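Local coordinates for protein Cys-Gly metallodipeptidase DUG1 (Saccharomyces cerevisiae, PDB 4G1P) that hydrolyses the dipeptide Cys-Gly as a metal-dependent M20A-family peptidase and serves as the catalytic subunit of the glutathione-degrading DUG complex, at residues A[44-49]-A[61-66]. Numbering follows the deposited sequence.
Sequences DKAKFI and IKMVDL
M63 and A46 illustrate how one flexible side chain can join an edge strand to the helix packed over it. Both CB atoms point into the gap between the two segments, but their CA atoms are 8.2 Å apart at this closest pairing of the backbones, and the methionine does most of the spanning. Its CG lies anti to the carbonyl carbon (chi1 -47°), and bends at chi2 and chi3 bring the terminal methyl onto the helix. There M63 CE lies 4.0 Å from A46 CB, and it also lies against the peptide group that follows, with A46 O at 3.3 Å from M63 CE. That carbonyl oxygen is hydrogen-bonded to S50 OG one turn on, and M63 touches S50. The setting is the alpha/beta catalytic domain of an M20 peptidase, where strand 61-64 closes one end of the mixed sheet, antiparallel to strand 83-88, and helix 39-55 reaches it through a short connection. I84 on that neighbouring strand touches both M63 and I49, linking the methionine to the more buried side of the helix. K47 borders the contact on the exposed side, its CB turned away from the strand.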
# COMPACT_ATOMS: atom_id res chain seq x y z
N ASP A 44 5.59 26.64 7.06
CA ASP A 44 6.54 27.51 6.36
C ASP A 44 5.90 28.08 5.11
O ASP A 44 6.16 29.22 4.74
CB ASP A 44 7.81 26.76 5.96
CG ASP A 44 8.60 26.27 7.15
OD1 ASP A 44 8.35 26.74 8.28
OD2 ASP A 44 9.48 25.41 6.95
N LYS A 45 5.09 27.25 4.45
CA LYS A 45 4.38 27.65 3.25
C LYS A 45 3.43 28.80 3.60
O LYS A 45 3.42 29.82 2.92
CB LYS A 45 3.62 26.45 2.69
CG LYS A 45 2.83 26.70 1.42
CD LYS A 45 3.70 26.71 0.20
CE LYS A 45 2.89 26.93 -1.08
NZ LYS A 45 2.30 25.69 -1.63
N ALA A 46 2.67 28.63 4.68
CA ALA A 46 1.74 29.68 5.13
C ALA A 46 2.51 30.94 5.47
O ALA A 46 2.06 32.06 5.20
CB ALA A 46 0.94 29.22 6.34
N LYS A 47 3.67 30.75 6.08
CA LYS A 47 4.48 31.86 6.51
C LYS A 47 4.97 32.60 5.27
O LYS A 47 4.90 33.83 5.21
CB LYS A 47 5.66 31.37 7.37
CG LYS A 47 6.35 32.48 8.15
CD LYS A 47 7.75 32.06 8.58
CE LYS A 47 8.66 31.83 7.37
NZ LYS A 47 9.92 31.07 7.71
N PHE A 48 5.45 31.84 4.29
CA PHE A 48 5.94 32.41 3.05
C PHE A 48 4.88 33.25 2.36
O PHE A 48 5.15 34.35 1.90
CB PHE A 48 6.42 31.32 2.10
CG PHE A 48 6.73 31.82 0.72
CD1 PHE A 48 7.85 32.61 0.49
CD2 PHE A 48 5.90 31.52 -0.35
CE1 PHE A 48 8.15 33.08 -0.79
CE2 PHE A 48 6.18 31.99 -1.62
CZ PHE A 48 7.31 32.78 -1.84
N ILE A 49 3.66 32.72 2.30
CA ILE A 49 2.57 33.43 1.66
C ILE A 49 2.24 34.73 2.39
O ILE A 49 2.14 35.78 1.77
CB ILE A 49 1.33 32.53 1.50
CG1 ILE A 49 1.64 31.48 0.44
CG2 ILE A 49 0.10 33.34 1.08
CD1 ILE A 49 0.57 30.48 0.28
N ILE A 61 -3.52 41.33 8.23
CA ILE A 61 -3.16 39.95 8.01
C ILE A 61 -3.38 39.11 9.26
O ILE A 61 -2.94 39.47 10.35
CB ILE A 61 -1.71 39.83 7.53
CG1 ILE A 61 -1.53 40.70 6.27
CG2 ILE A 61 -1.36 38.37 7.24
CD1 ILE A 61 -0.15 40.61 5.62
N LYS A 62 -4.08 37.99 9.11
CA LYS A 62 -4.37 37.13 10.25
C LYS A 62 -4.11 35.66 9.93
O LYS A 62 -4.73 35.07 9.04
CB LYS A 62 -5.81 37.34 10.73
CG LYS A 62 -6.06 38.65 11.50
CD LYS A 62 -7.46 38.66 12.14
CE LYS A 62 -7.75 37.36 12.93
NZ LYS A 62 -9.15 37.26 13.50
N MET A 63 -3.17 35.07 10.66
CA MET A 63 -2.92 33.64 10.58
C MET A 63 -3.83 32.93 11.57
O MET A 63 -3.49 32.77 12.74
CB MET A 63 -1.46 33.36 10.89
CG MET A 63 -0.54 34.30 10.15
SD MET A 63 -0.70 34.19 8.34
CE MET A 63 0.35 32.78 7.97
N VAL A 64 -5.00 32.53 11.10
CA VAL A 64 -6.02 32.04 12.01
C VAL A 64 -5.81 30.58 12.35
O VAL A 64 -5.68 29.75 11.47
CB VAL A 64 -7.41 32.22 11.40
CG1 VAL A 64 -8.48 31.69 12.33
CG2 VAL A 64 -7.65 33.70 11.06
N ASP A 65 -5.78 30.27 13.65
CA ASP A 65 -5.57 28.91 14.13
C ASP A 65 -6.88 28.20 14.30
O ASP A 65 -7.65 28.55 15.17
CB ASP A 65 -4.93 28.97 15.51
CG ASP A 65 -4.31 27.66 15.93
OD1 ASP A 65 -4.92 26.59 15.72
OD2 ASP A 65 -3.18 27.71 16.49
N LEU A 66 -7.14 27.20 13.46
CA LEU A 66 -8.36 26.42 13.55
C LEU A 66 -8.35 25.58 14.82
O LEU A 66 -9.40 25.17 15.31
CB LEU A 66 -8.51 25.51 12.33
CG LEU A 66 -9.10 26.14 11.07
CD1 LEU A 66 -9.55 27.57 11.34
CD2 LEU A 66 -8.08 26.10 9.93